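PDB 6UM4: malate dehydrogenase from Naegleria fowleri, which probably catalyses the reversible, nicotinamide-dinucleotide-dependent oxidation of malate to oxaloacetate. Local coordinates for residues E138-L143 against L163-N168; D216-I221 against D345-N350; P241-T246 against A357-G362; T249-D254 against A333-A338; H280-Y285 against V316-A321. One frame throughout, in Å; residues are numbered along the deposited sequence. Where two conformers were deposited one is given.

Contact 1: residues E138-L143 against L163-N168; sequences EAMKAL and LTDSEN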
# COMPACT_ATOMS: atom_id res chain seq x y z
N GLU A 138 -19.24 6.53 15.10
CA GLU A 138 -18.33 6.35 16.22
C GLU A 138 -16.86 6.24 15.81
O GLU A 138 -16.01 6.15 16.69
CB GLU A 138 -18.77 5.12 17.01
CG GLU A 138 -18.93 3.85 16.17
CD GLU A 138 -20.31 3.76 15.51
OE1 GLU A 138 -21.06 4.76 15.54
OE2 GLU A 138 -20.64 2.68 14.96
N ALA A 139 -16.55 6.21 14.51
CA ALA A 139 -15.18 6.11 14.03
C ALA A 139 -14.67 7.40 13.40
O ALA A 139 -13.63 7.38 12.73
CB ALA A 139 -15.04 4.95 13.03
N MET A 140 -15.40 8.51 13.54
CA MET A 140 -15.00 9.74 12.87
C MET A 140 -13.71 10.32 13.45
O MET A 140 -12.92 10.91 12.70
CB MET A 140 -16.14 10.76 12.91
CG MET A 140 -17.35 10.30 12.11
SD MET A 140 -16.98 9.77 10.42
CE MET A 140 -16.56 11.37 9.74
N LYS A 141 -13.49 10.19 14.76
CA LYS A 141 -12.23 10.69 15.31
C LYS A 141 -11.05 9.95 14.71
O LYS A 141 -10.06 10.58 14.32
CB LYS A 141 -12.21 10.56 16.84
N ALA A 142 -11.16 8.62 14.57
CA ALA A 142 -10.09 7.86 13.93
C ALA A 142 -9.96 8.19 12.45
O ALA A 142 -8.85 8.17 11.90
CB ALA A 142 -10.33 6.36 14.12
N LEU A 143 -11.08 8.49 11.78
CA LEU A 143 -11.02 8.81 10.36
C LEU A 143 -10.20 10.07 10.10
O LEU A 143 -9.48 10.15 9.10
CB LEU A 143 -12.43 8.98 9.80
CG LEU A 143 -12.53 9.13 8.29
CD1 LEU A 143 -11.99 7.88 7.58
CD2 LEU A 143 -13.97 9.39 7.90
N LEU A 163 -14.45 13.87 4.60
CA LEU A 163 -14.80 12.88 5.61
C LEU A 163 -16.25 13.02 6.02
O LEU A 163 -16.73 14.14 6.23
CB LEU A 163 -13.94 13.04 6.86
CG LEU A 163 -12.43 13.24 6.77
CD1 LEU A 163 -11.88 13.29 8.17
CD2 LEU A 163 -11.78 12.14 5.97
N THR A 164 -16.95 11.90 6.20
CA THR A 164 -18.35 11.99 6.61
C THR A 164 -18.83 10.66 7.17
O THR A 164 -18.28 9.60 6.87
CB THR A 164 -19.25 12.44 5.45
OG1 THR A 164 -20.62 12.47 5.89
CG2 THR A 164 -19.14 11.52 4.26
N ASP A 165 -19.86 10.74 8.01
CA ASP A 165 -20.59 9.54 8.41
C ASP A 165 -21.98 9.48 7.77
O ASP A 165 -22.85 8.77 8.27
CB ASP A 165 -20.70 9.44 9.94
CG ASP A 165 -21.45 10.62 10.56
OD1 ASP A 165 -21.99 11.47 9.82
OD2 ASP A 165 -21.50 10.68 11.81
N SER A 166 -22.20 10.24 6.70
CA SER A 166 -23.49 10.30 6.02
C SER A 166 -23.37 9.74 4.62
O SER A 166 -22.64 10.31 3.79
CB SER A 166 -24.00 11.73 5.91
OG SER A 166 -24.85 11.80 4.78
N GLU A 167 -24.14 8.69 4.34
CA GLU A 167 -24.10 8.09 3.01
C GLU A 167 -24.56 9.08 1.96
O GLU A 167 -24.00 9.14 0.86
CB GLU A 167 -24.94 6.82 2.99
CG GLU A 167 -24.32 5.72 3.86
CD GLU A 167 -25.25 4.55 4.10
OE1 GLU A 167 -26.45 4.65 3.75
OE2 GLU A 167 -24.77 3.51 4.64
N ASN A 168 -25.55 9.91 2.30
CA ASN A 168 -25.96 10.95 1.36
C ASN A 168 -24.80 11.88 1.01
O ASN A 168 -24.51 12.11 -0.17
CB ASN A 168 -27.14 11.74 1.92
CG ASN A 168 -27.74 12.69 0.90
OD1 ASN A 168 -28.52 12.30 0.03
ND2 ASN A 168 -27.37 13.96 1.01
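Thr-164, whose backbone lies under the methyl of Met-140, holds its own turn together by a bond of 2.9 Å from Ser-166 N to Thr-164 OG1, an ST turn. The setting is a beta-alpha-beta unit of the Rossmann fold: strand 129-134, helix 140-151 and strand 158-164, the last an outermost strand of the parallel sheet within this chain. Here the first turn of the helix meets the end of that strand, an example of how apolar side chains seat a crossover helix on its sheet. Met-140 curls back at both of its later torsions (chi2 -50°, chi3 -70°), and this brings the terminal methyl down on the main chain, with CE 3.5 Å from Thr-164 C. Its sulfur meets the residue that follows the strand, SD lying 3.8 Å from Asp-165 CB, and the two side chains cross at about a right angle. One helical turn on, Leu-143 and Leu-163 slide past each other in opposite directions. Leu-143 CD2 rests 3.8 Å from Leu-163 CB, while Leu-163 CD2 comes within 3.9 Å of Leu-143 CG, so each branch lies alongside the other side chain. Leu-133 of the neighbouring strand touches both leucines and continues the apolar layer. Beyond the strand the chain turns into helix 167-171, where Ser-166 is the N-cap and its OG accepts from Asp-169 N. The first turn of the crossover helix is closed in the regular way, Leu-143 N donating to Ala-139 O at 2.9 Å.

Contact 2: residues D216-I221 against D345-N350; sequences DVLVLI and DWVLGN
Leu-218 lies over one face of the Trp-346 indole, and this CH-pi contact joins the two domains of the dehydrogenase: strand 218-221 belongs to the Rossmann sheet, helix 332-348 to the alpha/beta C-terminal domain. Leu-218 CB stands 3.9 Å from the centroid of the six-membered ring, only 10° off its normal. Its two methyls spread over the rest of the same face, with CD1 4.0 Å from Trp-346 CD2 and CD2 4.0 Å from Trp-346 CZ2. The ring reaches the strand because its CG is anti to the backbone N (chi1 -156°), which sends the indole outward from the helix with its six-membered end leading. That end abuts the strand backbone edge-on: Val-219 O lies near the ring plane, 3.3 Å from Trp-346 CH2. Two other rings meet the indole, His-342 nearly perpendicular to it and Tyr-384 at a slant, while NE1 makes a weak hydrogen bond to Gly-382 O. Past the helix end, Gly-349 has positive phi and the chain leaves the helix. Asp-345 OD2, salt-bridged to Arg-250, there accepts a straight bond of 2.8 Å from Asn-350 ND2, which comes from above the carboxylate plane.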
# COMPACT_ATOMS: atom_id res chain seq x y z
N ASP A 216 -22.55 7.90 -14.61
CA ASP A 216 -21.67 6.85 -15.11
C ASP A 216 -20.88 6.18 -13.99
O ASP A 216 -19.84 5.57 -14.28
CB ASP A 216 -20.70 7.41 -16.15
CG ASP A 216 -21.39 7.90 -17.40
OD1 ASP A 216 -22.50 7.42 -17.72
OD2 ASP A 216 -20.81 8.78 -18.09
N VAL A 217 -21.33 6.31 -12.74
CA VAL A 217 -20.55 5.83 -11.61
C VAL A 217 -20.30 4.32 -11.74
O VAL A 217 -21.18 3.56 -12.18
CB VAL A 217 -21.24 6.18 -10.28
CG1 VAL A 217 -22.64 5.57 -10.25
CG2 VAL A 217 -20.42 5.68 -9.09
N LEU A 218 -19.09 3.90 -11.40
CA LEU A 218 -18.76 2.48 -11.30
C LEU A 218 -18.65 2.14 -9.82
O LEU A 218 -17.99 2.87 -9.07
CB LEU A 218 -17.47 2.12 -12.05
CG LEU A 218 -17.44 2.52 -13.54
CD1 LEU A 218 -16.11 2.14 -14.16
CD2 LEU A 218 -18.63 1.87 -14.33
N VAL A 219 -19.33 1.07 -9.41
CA VAL A 219 -19.44 0.67 -8.01
C VAL A 219 -18.83 -0.71 -7.85
O VAL A 219 -19.28 -1.67 -8.50
CB VAL A 219 -20.90 0.67 -7.53
CG1 VAL A 219 -20.96 0.35 -6.06
CG2 VAL A 219 -21.58 2.00 -7.80
N LEU A 220 -17.87 -0.84 -6.94
CA LEU A 220 -17.25 -2.12 -6.61
C LEU A 220 -17.65 -2.49 -5.19
O LEU A 220 -17.44 -1.71 -4.26
CB LEU A 220 -15.72 -2.04 -6.75
CG LEU A 220 -14.98 -3.26 -6.21
CD1 LEU A 220 -15.42 -4.53 -6.95
CD2 LEU A 220 -13.48 -3.07 -6.30
N ILE A 221 -18.24 -3.67 -5.03
CA ILE A 221 -18.62 -4.17 -3.71
C ILE A 221 -17.55 -5.16 -3.25
O ILE A 221 -17.28 -6.15 -3.93
CB ILE A 221 -20.00 -4.85 -3.73
CG1 ILE A 221 -21.14 -3.82 -3.69
CG2 ILE A 221 -20.13 -5.77 -2.53
CD1 ILE A 221 -21.42 -3.12 -5.00
N ASP A 345 -8.34 -2.33 -13.88
CA ASP A 345 -8.72 -3.02 -15.11
C ASP A 345 -10.11 -2.58 -15.61
O ASP A 345 -10.32 -2.43 -16.82
CB ASP A 345 -8.68 -4.54 -14.88
CG ASP A 345 -7.26 -5.06 -14.56
OD1 ASP A 345 -6.29 -4.26 -14.66
OD2 ASP A 345 -7.10 -6.25 -14.22
N TRP A 346 -11.06 -2.35 -14.69
CA TRP A 346 -12.38 -1.88 -15.10
C TRP A 346 -12.29 -0.57 -15.88
O TRP A 346 -12.96 -0.39 -16.90
CB TRP A 346 -13.25 -1.69 -13.85
CG TRP A 346 -14.76 -1.75 -14.06
CD1 TRP A 346 -15.43 -1.90 -15.24
CD2 TRP A 346 -15.77 -1.71 -13.03
NE1 TRP A 346 -16.80 -1.94 -15.01
CE2 TRP A 346 -17.03 -1.84 -13.66
CE3 TRP A 346 -15.73 -1.57 -11.63
CZ2 TRP A 346 -18.24 -1.83 -12.95
CZ3 TRP A 346 -16.93 -1.58 -10.92
CH2 TRP A 346 -18.17 -1.69 -11.59
N VAL A 347 -11.42 0.34 -15.43
CA VAL A 347 -11.29 1.67 -16.01
C VAL A 347 -10.31 1.70 -17.18
O VAL A 347 -10.55 2.35 -18.19
CB VAL A 347 -10.89 2.67 -14.91
CG1 VAL A 347 -10.55 4.02 -15.51
CG2 VAL A 347 -11.96 2.76 -13.85
N LEU A 348 -9.16 1.03 -17.05
CA LEU A 348 -8.11 1.16 -18.05
C LEU A 348 -7.95 -0.07 -18.93
O LEU A 348 -7.21 -0.01 -19.92
CB LEU A 348 -6.77 1.48 -17.37
CG LEU A 348 -6.78 2.80 -16.57
CD1 LEU A 348 -5.51 2.97 -15.75
CD2 LEU A 348 -7.00 4.01 -17.46
N GLY A 349 -8.63 -1.17 -18.63
CA GLY A 349 -8.60 -2.34 -19.48
C GLY A 349 -7.46 -3.29 -19.12
O GLY A 349 -6.50 -2.93 -18.44
N ASN A 350 -7.60 -4.53 -19.58
CA ASN A 350 -6.59 -5.56 -19.33
C ASN A 350 -6.79 -6.62 -20.40
O ASN A 350 -7.92 -7.08 -20.61
CB ASN A 350 -6.75 -6.16 -17.93
CG ASN A 350 -5.63 -7.14 -17.56
OD1 ASN A 350 -4.91 -7.66 -18.42
ND2 ASN A 350 -5.53 -7.44 -16.27

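Contact 3: residues P241-T246 against A357-G362; sequences PPENIT and AIPSRG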
# COMPACT_ATOMS: atom_id res chain seq x y z
N PRO A 241 -27.05 1.55 -14.58
CA PRO A 241 -26.95 0.32 -15.35
C PRO A 241 -26.37 -0.80 -14.50
O PRO A 241 -25.33 -0.62 -13.84
CB PRO A 241 -26.01 0.69 -16.50
CG PRO A 241 -26.15 2.18 -16.62
CD PRO A 241 -26.36 2.67 -15.23
N PRO A 242 -27.05 -1.95 -14.45
CA PRO A 242 -26.59 -3.02 -13.56
C PRO A 242 -25.15 -3.42 -13.79
O PRO A 242 -24.48 -3.81 -12.82
CB PRO A 242 -27.57 -4.16 -13.87
CG PRO A 242 -28.88 -3.38 -14.26
CD PRO A 242 -28.36 -2.23 -15.07
N GLU A 243 -24.64 -3.32 -15.02
CA GLU A 243 -23.26 -3.68 -15.30
C GLU A 243 -22.25 -2.73 -14.65
O GLU A 243 -21.06 -3.06 -14.60
CB GLU A 243 -23.03 -3.72 -16.81
CG GLU A 243 -23.41 -5.05 -17.44
CD GLU A 243 -24.90 -5.24 -17.54
OE1 GLU A 243 -25.65 -4.25 -17.35
OE2 GLU A 243 -25.33 -6.40 -17.79
N ASN A 244 -22.68 -1.55 -14.23
CA ASN A 244 -21.78 -0.61 -13.56
C ASN A 244 -21.61 -0.90 -12.07
O ASN A 244 -20.91 -0.15 -11.38
CB ASN A 244 -22.28 0.83 -13.76
CG ASN A 244 -22.08 1.32 -15.18
OD1 ASN A 244 -21.40 0.67 -15.97
ND2 ASN A 244 -22.68 2.44 -15.52
N ILE A 245 -22.26 -1.94 -11.54
CA ILE A 245 -22.11 -2.36 -10.15
C ILE A 245 -21.64 -3.81 -10.15
O ILE A 245 -22.39 -4.69 -10.58
CB ILE A 245 -23.43 -2.23 -9.37
CG1 ILE A 245 -23.98 -0.80 -9.47
CG2 ILE A 245 -23.26 -2.68 -7.93
CD1 ILE A 245 -25.29 -0.62 -8.72
N THR A 246 -20.43 -4.05 -9.65
CA THR A 246 -19.92 -5.42 -9.60
C THR A 246 -19.46 -5.77 -8.19
O THR A 246 -19.28 -4.90 -7.33
CB THR A 246 -18.76 -5.62 -10.58
OG1 THR A 246 -17.70 -4.72 -10.25
CG2 THR A 246 -19.21 -5.34 -12.00
N ALA A 357 -17.59 -10.49 -10.50
CA ALA A 357 -18.97 -10.90 -10.23
C ALA A 357 -19.91 -9.85 -10.81
O ALA A 357 -19.97 -8.72 -10.31
CB ALA A 357 -19.21 -11.07 -8.73
N ILE A 358 -20.68 -10.23 -11.82
CA ILE A 358 -21.41 -9.26 -12.64
C ILE A 358 -22.88 -9.68 -12.70
O ILE A 358 -23.22 -10.84 -12.42
CB ILE A 358 -20.79 -9.14 -14.05
CG1 ILE A 358 -21.11 -10.41 -14.86
CG2 ILE A 358 -19.26 -8.99 -13.96
CD1 ILE A 358 -20.53 -10.42 -16.26
N PRO A 359 -23.79 -8.75 -13.04
CA PRO A 359 -25.19 -9.16 -13.23
C PRO A 359 -25.31 -10.18 -14.34
O PRO A 359 -24.81 -9.98 -15.46
CB PRO A 359 -25.91 -7.85 -13.58
CG PRO A 359 -24.83 -6.94 -14.08
CD PRO A 359 -23.61 -7.30 -13.25
N SER A 360 -25.98 -11.27 -14.04
CA SER A 360 -26.21 -12.29 -15.06
C SER A 360 -27.27 -11.82 -16.06
O SER A 360 -28.40 -11.50 -15.69
CB SER A 360 -26.64 -13.60 -14.40
OG SER A 360 -27.04 -14.52 -15.39
N ARG A 361 -26.88 -11.77 -17.33
CA ARG A 361 -27.81 -11.69 -18.45
C ARG A 361 -28.00 -13.05 -19.11
O ARG A 361 -28.30 -13.13 -20.31
CB ARG A 361 -27.34 -10.65 -19.46
CG ARG A 361 -27.06 -9.25 -18.89
CD ARG A 361 -28.36 -8.55 -18.43
NE ARG A 361 -28.14 -7.16 -18.01
CZ ARG A 361 -29.11 -6.31 -17.68
NH1 ARG A 361 -30.38 -6.62 -17.89
NH2 ARG A 361 -28.80 -5.07 -17.30
N GLY A 362 -27.82 -14.14 -18.36
CA GLY A 362 -27.97 -15.48 -18.91
C GLY A 362 -26.77 -16.04 -19.62
O GLY A 362 -26.89 -17.08 -20.27
O HOH W 1 -23.83 -8.94 -17.70
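Pro-359 sets its CG against the short 3-10 turn that precedes strand 245-247, with Pro-359 CG 3.4 Å from Pro-242 O and 3.9 Å from Pro-242 CB. This is the tight half of the contact. Deeper still, Thr-246 CB lies 3.3 Å from Ala-357 O, and the side chains of Thr-246 and Ile-358 cross at a slant, meeting through their CG2 methyls; Thr-246 OG1 is engaged by His-342 NE2. The outer half is polar and more open. Arg-361 grips Glu-243 side-on, NE to OE2 at 2.9 Å and NH2 to OE1 at a longer 3.3 Å. Both oxygens use their syn lone pairs, and the two flat groups are only 7° apart, a nearly coplanar fork that fixes the rotation of each. Glu-243 doubles back at chi2 (74°) to offer its carboxylate there. A water donates to Glu-243 OE2 and, at 2.7 Å, to Pro-359 O, so it links the salt bridge to the backbone of segment 357-362. Strand 245-247, one of the two outermost strands of the Rossmann sheet within this chain, is thus fastened to strand 353-359 of the C-terminal domain. Trp-371 and Tyr-384, from the next two strands of that domain's sheet, bond to the carbonyls of Ile-245 and Glu-243, while helix 226-235 packs against Pro-242 and Ile-245.

Contact 4: residues T249-D254 against A333-A338; sequences TRLDHD and ASAADA
Leu-251 and Ala-338 bring their CA atoms to 5.0 Å where the short helical segments 250-254 and 333-338 cross at 106°, their axes 9.0 Å apart. The closeness owes much to alanine, since Ala-338 CB sits 3.6 Å from Leu-251 CB. Extended from its helix with CG anti to the backbone N, Leu-251 straddles the partner's surface: CD1 lies 3.6 Å from Ser-334 O, and CD2 is 4.0 Å from Ala-335 CA. Arg-250 passes alongside, CG 3.5 Å from Ala-338 O, before its end leads away to Asp-345. On the way its NE makes a salt bridge of 3.3 Å to Asp-254 OD1, one turn along the same helix. Asp-254 OD2 and Asp-337 OD2 come within 4.2 Å of each other, a proximity that would probably be costly but for the salt bridges of Asp-337 to Arg-116 and Lys-341. The crossing joins two long helices of the C-terminal domain at the dimer interface: Ser-334 OG is hydrogen-bonded to Glu-149 OE2 of the second subunit, and Asp-152 of that subunit packs on Leu-251. Helix 108-118 covers Ala-335 and Ala-336, and strand 353-359 borders Thr-249 and Arg-250.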
# COMPACT_ATOMS: atom_id res chain seq x y z
N THR A 249 -14.36 -10.65 -7.04
CA THR A 249 -13.76 -11.98 -6.94
C THR A 249 -12.30 -11.96 -7.39
O THR A 249 -11.69 -13.03 -7.58
CB THR A 249 -14.54 -12.98 -7.78
OG1 THR A 249 -14.68 -12.45 -9.10
CG2 THR A 249 -15.91 -13.18 -7.18
N ARG A 250 -11.76 -10.76 -7.59
CA ARG A 250 -10.41 -10.63 -8.12
C ARG A 250 -9.40 -11.23 -7.18
O ARG A 250 -8.33 -11.65 -7.62
CB ARG A 250 -10.10 -9.14 -8.35
CG ARG A 250 -8.75 -8.86 -9.01
CD ARG A 250 -8.55 -9.74 -10.23
NE ARG A 250 -7.33 -9.39 -10.94
CZ ARG A 250 -7.25 -8.45 -11.87
NH1 ARG A 250 -8.32 -7.74 -12.22
NH2 ARG A 250 -6.06 -8.19 -12.43
N LEU A 251 -9.70 -11.27 -5.87
CA LEU A 251 -8.74 -11.84 -4.94
C LEU A 251 -8.73 -13.37 -5.04
O LEU A 251 -7.67 -13.99 -5.02
CB LEU A 251 -9.02 -11.38 -3.51
CG LEU A 251 -7.99 -11.94 -2.53
CD1 LEU A 251 -6.58 -11.46 -2.87
CD2 LEU A 251 -8.33 -11.71 -1.05
N ASP A 252 -9.92 -13.98 -5.16
CA ASP A 252 -9.98 -15.40 -5.49
C ASP A 252 -9.19 -15.68 -6.76
O ASP A 252 -8.37 -16.61 -6.82
CB ASP A 252 -11.43 -15.86 -5.64
CG ASP A 252 -12.32 -15.49 -4.45
OD1 ASP A 252 -11.98 -15.79 -3.28
OD2 ASP A 252 -13.42 -14.95 -4.69
N HIS A 253 -9.43 -14.86 -7.78
CA HIS A 253 -8.73 -14.99 -9.06
C HIS A 253 -7.22 -14.96 -8.88
O HIS A 253 -6.50 -15.87 -9.31
CB HIS A 253 -9.21 -13.88 -10.00
CG HIS A 253 -8.55 -13.89 -11.33
ND1 HIS A 253 -9.18 -14.36 -12.47
CD2 HIS A 253 -7.32 -13.47 -11.73
CE1 HIS A 253 -8.37 -14.24 -13.50
NE2 HIS A 253 -7.24 -13.70 -13.08
N ASP A 254 -6.72 -13.92 -8.21
CA ASP A 254 -5.28 -13.79 -8.01
C ASP A 254 -4.73 -14.91 -7.14
O ASP A 254 -3.56 -15.28 -7.27
CB ASP A 254 -4.94 -12.41 -7.41
CG ASP A 254 -5.16 -11.27 -8.40
OD1 ASP A 254 -5.25 -11.53 -9.63
OD2 ASP A 254 -5.28 -10.10 -7.94
N ALA A 333 -4.19 -6.63 3.19
CA ALA A 333 -3.34 -6.03 2.17
C ALA A 333 -3.62 -6.64 0.79
O ALA A 333 -3.66 -5.92 -0.21
CB ALA A 333 -1.86 -6.21 2.56
N SER A 334 -3.77 -7.96 0.71
CA SER A 334 -4.07 -8.52 -0.61
C SER A 334 -5.50 -8.22 -1.06
O SER A 334 -5.74 -8.05 -2.26
CB SER A 334 -3.73 -10.03 -0.66
OG SER A 334 -4.19 -10.73 0.48
N ALA A 335 -6.47 -8.13 -0.15
CA ALA A 335 -7.81 -7.72 -0.60
C ALA A 335 -7.78 -6.30 -1.16
O ALA A 335 -8.42 -6.02 -2.18
CB ALA A 335 -8.84 -7.83 0.53
N ALA A 336 -7.04 -5.39 -0.50
CA ALA A 336 -6.89 -4.04 -1.06
C ALA A 336 -6.20 -4.11 -2.41
O ALA A 336 -6.62 -3.43 -3.36
CB ALA A 336 -6.09 -3.15 -0.10
N ASP A 337 -5.18 -4.96 -2.54
CA ASP A 337 -4.51 -5.14 -3.82
C ASP A 337 -5.48 -5.61 -4.91
O ASP A 337 -5.43 -5.14 -6.05
CB ASP A 337 -3.36 -6.13 -3.68
CG ASP A 337 -2.68 -6.40 -5.00
OD1 ASP A 337 -1.82 -5.57 -5.40
OD2 ASP A 337 -3.00 -7.43 -5.64
N ALA A 338 -6.32 -6.59 -4.59
CA ALA A 338 -7.31 -7.06 -5.57
C ALA A 338 -8.28 -5.96 -5.96
O ALA A 338 -8.70 -5.87 -7.13
CB ALA A 338 -8.06 -8.26 -5.01

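Contact 5: residues H280-Y285 against V316-A321; sequences HSATQY and VQQRGA
Gln-317 presents the flat end of its side chain to the turn at Ala-282: Ala-282 O lies over one face of the amide, 3.0 Å from CD, while Gln-284 O is met at the edge. The edge contact is the hydrogen bond, Gln-317 NE2 to Gln-284 O at 3.2 Å, lying close to the amide plane and in the carbonyl plane. Ala-282 O, though only 2.8 Å from NE2, is badly angled for such a bond. The amide of Gln-284 is turned 65° from that of Gln-317, and the two side chains slide past each other in opposite directions, with Gln-284 CG 3.9 Å from Gln-317 CG. Gln-284 has its CG between the backbone N and carbonyl carbon (chi1 69°), which folds the side chain back over its own turn. NE2 then donates to Ser-281 O at 3.0 Å, from the face opposite that used by Gln-284 N, so two donors grip one carbonyl. Gln-284 OE1 instead faces Val-316 CG1 at 3.8 Å and is buried without a polar partner. Ser-281 OG accepts from Thr-283 N and also meets Glu-406 of helix 394-414. The arrangement is a type I beta turn overlaid by an ST turn, docked on the end of helix 305-317. It directly follows His-280, whose ND1 bonds to Asp-252 OD2, consistent with the aspartate-histidine pair characteristic of lactate and malate dehydrogenase active sites.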
# COMPACT_ATOMS: atom_id res chain seq x y z
N HIS A 280 -18.63 -15.25 -4.42
CA HIS A 280 -17.41 -14.97 -3.65
C HIS A 280 -17.55 -15.70 -2.31
O HIS A 280 -17.89 -15.12 -1.27
CB HIS A 280 -17.20 -13.47 -3.48
CG HIS A 280 -16.04 -13.10 -2.61
ND1 HIS A 280 -14.76 -13.54 -2.85
CD2 HIS A 280 -15.97 -12.33 -1.50
CE1 HIS A 280 -13.95 -13.06 -1.92
NE2 HIS A 280 -14.66 -12.32 -1.09
N SER A 281 -17.28 -17.00 -2.33
CA SER A 281 -17.51 -17.84 -1.16
C SER A 281 -16.81 -19.17 -1.40
O SER A 281 -16.18 -19.39 -2.43
CB SER A 281 -19.00 -18.05 -0.91
OG SER A 281 -19.48 -19.01 -1.83
N ALA A 282 -16.97 -20.08 -0.44
CA ALA A 282 -16.35 -21.39 -0.57
C ALA A 282 -16.97 -22.25 -1.67
O ALA A 282 -16.39 -23.28 -1.99
CB ALA A 282 -16.40 -22.14 0.76
N THR A 283 -18.11 -21.86 -2.24
CA THR A 283 -18.67 -22.61 -3.36
C THR A 283 -18.14 -22.13 -4.71
O THR A 283 -18.57 -22.64 -5.75
CB THR A 283 -20.20 -22.52 -3.39
OG1 THR A 283 -20.60 -21.24 -3.88
CG2 THR A 283 -20.78 -22.77 -2.00
N GLN A 284 -17.25 -21.15 -4.71
CA GLN A 284 -16.70 -20.65 -5.95
C GLN A 284 -16.09 -21.79 -6.74
O GLN A 284 -15.67 -22.82 -6.19
CB GLN A 284 -15.64 -19.59 -5.67
CG GLN A 284 -14.40 -20.19 -5.05
CD GLN A 284 -13.40 -19.14 -4.64
OE1 GLN A 284 -12.53 -18.76 -5.43
NE2 GLN A 284 -13.47 -18.69 -3.39
N TYR A 285 -16.05 -21.62 -8.05
CA TYR A 285 -15.40 -22.61 -8.89
C TYR A 285 -14.20 -21.99 -9.57
O TYR A 285 -14.35 -21.27 -10.56
CB TYR A 285 -16.36 -23.19 -9.93
CG TYR A 285 -15.67 -24.11 -10.89
CD1 TYR A 285 -14.77 -25.09 -10.43
CD2 TYR A 285 -15.86 -24.00 -12.24
CE1 TYR A 285 -14.12 -25.91 -11.30
CE2 TYR A 285 -15.21 -24.83 -13.13
CZ TYR A 285 -14.34 -25.78 -12.65
OH TYR A 285 -13.71 -26.59 -13.55
N VAL A 316 -7.63 -22.77 -2.98
CA VAL A 316 -8.09 -21.46 -3.38
C VAL A 316 -9.28 -21.04 -2.53
O VAL A 316 -9.39 -19.88 -2.12
CB VAL A 316 -8.45 -21.45 -4.88
CG1 VAL A 316 -9.01 -20.10 -5.27
CG2 VAL A 316 -7.25 -21.76 -5.74
N GLN A 317 -10.20 -21.97 -2.26
CA GLN A 317 -11.39 -21.65 -1.49
C GLN A 317 -11.04 -21.31 -0.05
O GLN A 317 -11.68 -20.44 0.56
CB GLN A 317 -12.37 -22.83 -1.51
CG GLN A 317 -13.02 -23.13 -2.85
CD GLN A 317 -13.72 -24.47 -2.85
OE1 GLN A 317 -13.37 -25.38 -2.08
NE2 GLN A 317 -14.72 -24.62 -3.72
N GLN A 318 -10.02 -21.97 0.51
CA GLN A 318 -9.69 -21.85 1.93
C GLN A 318 -8.49 -20.96 2.18
O GLN A 318 -7.95 -20.95 3.29
CB GLN A 318 -9.44 -23.23 2.53
CG GLN A 318 -10.63 -24.14 2.36
CD GLN A 318 -11.87 -23.57 3.02
OE1 GLN A 318 -11.78 -22.92 4.07
NE2 GLN A 318 -13.03 -23.79 2.41
N ARG A 319 -8.05 -20.21 1.17
CA ARG A 319 -6.83 -19.43 1.29
C ARG A 319 -6.93 -18.38 2.40
O ARG A 319 -5.95 -18.10 3.10
CB ARG A 319 -6.52 -18.78 -0.05
CG ARG A 319 -5.26 -17.95 -0.01
CD ARG A 319 -4.03 -18.77 0.26
NE ARG A 319 -2.86 -18.04 -0.19
CZ ARG A 319 -1.64 -18.56 -0.34
NH1 ARG A 319 -1.43 -19.83 -0.07
NH2 ARG A 319 -0.65 -17.80 -0.77
N GLY A 320 -8.10 -17.76 2.56
CA GLY A 320 -8.25 -16.77 3.63
C GLY A 320 -8.03 -17.36 5.01
O GLY A 320 -7.42 -16.73 5.88
N ALA A 321 -8.53 -18.57 5.24
CA ALA A 321 -8.33 -19.19 6.54
C ALA A 321 -6.86 -19.50 6.77
O ALA A 321 -6.39 -19.44 7.91
CB ALA A 321 -9.18 -20.46 6.65

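From the N terminus, contact 1 closes first, a short local loop within the Rossmann domain that is complete before any other contact opens. Contact 2 then leaves strand 218-221 for helix 332-348, and contact 3 leaves the adjacent strand 245-247 for strand 353-359; their segments alternate along the chain, so the two loops cross and together join the edge of the NAD-binding sheet to the C-terminal domain. Contact 4 begins and ends within both of these loops, and contact 5 within that of contact 4, drawing the C-terminal helices and the 280-285 turn together. Contacts 2 to 4 form a touching series, contact 5 adjoins contact 4, and contact 1 stands apart.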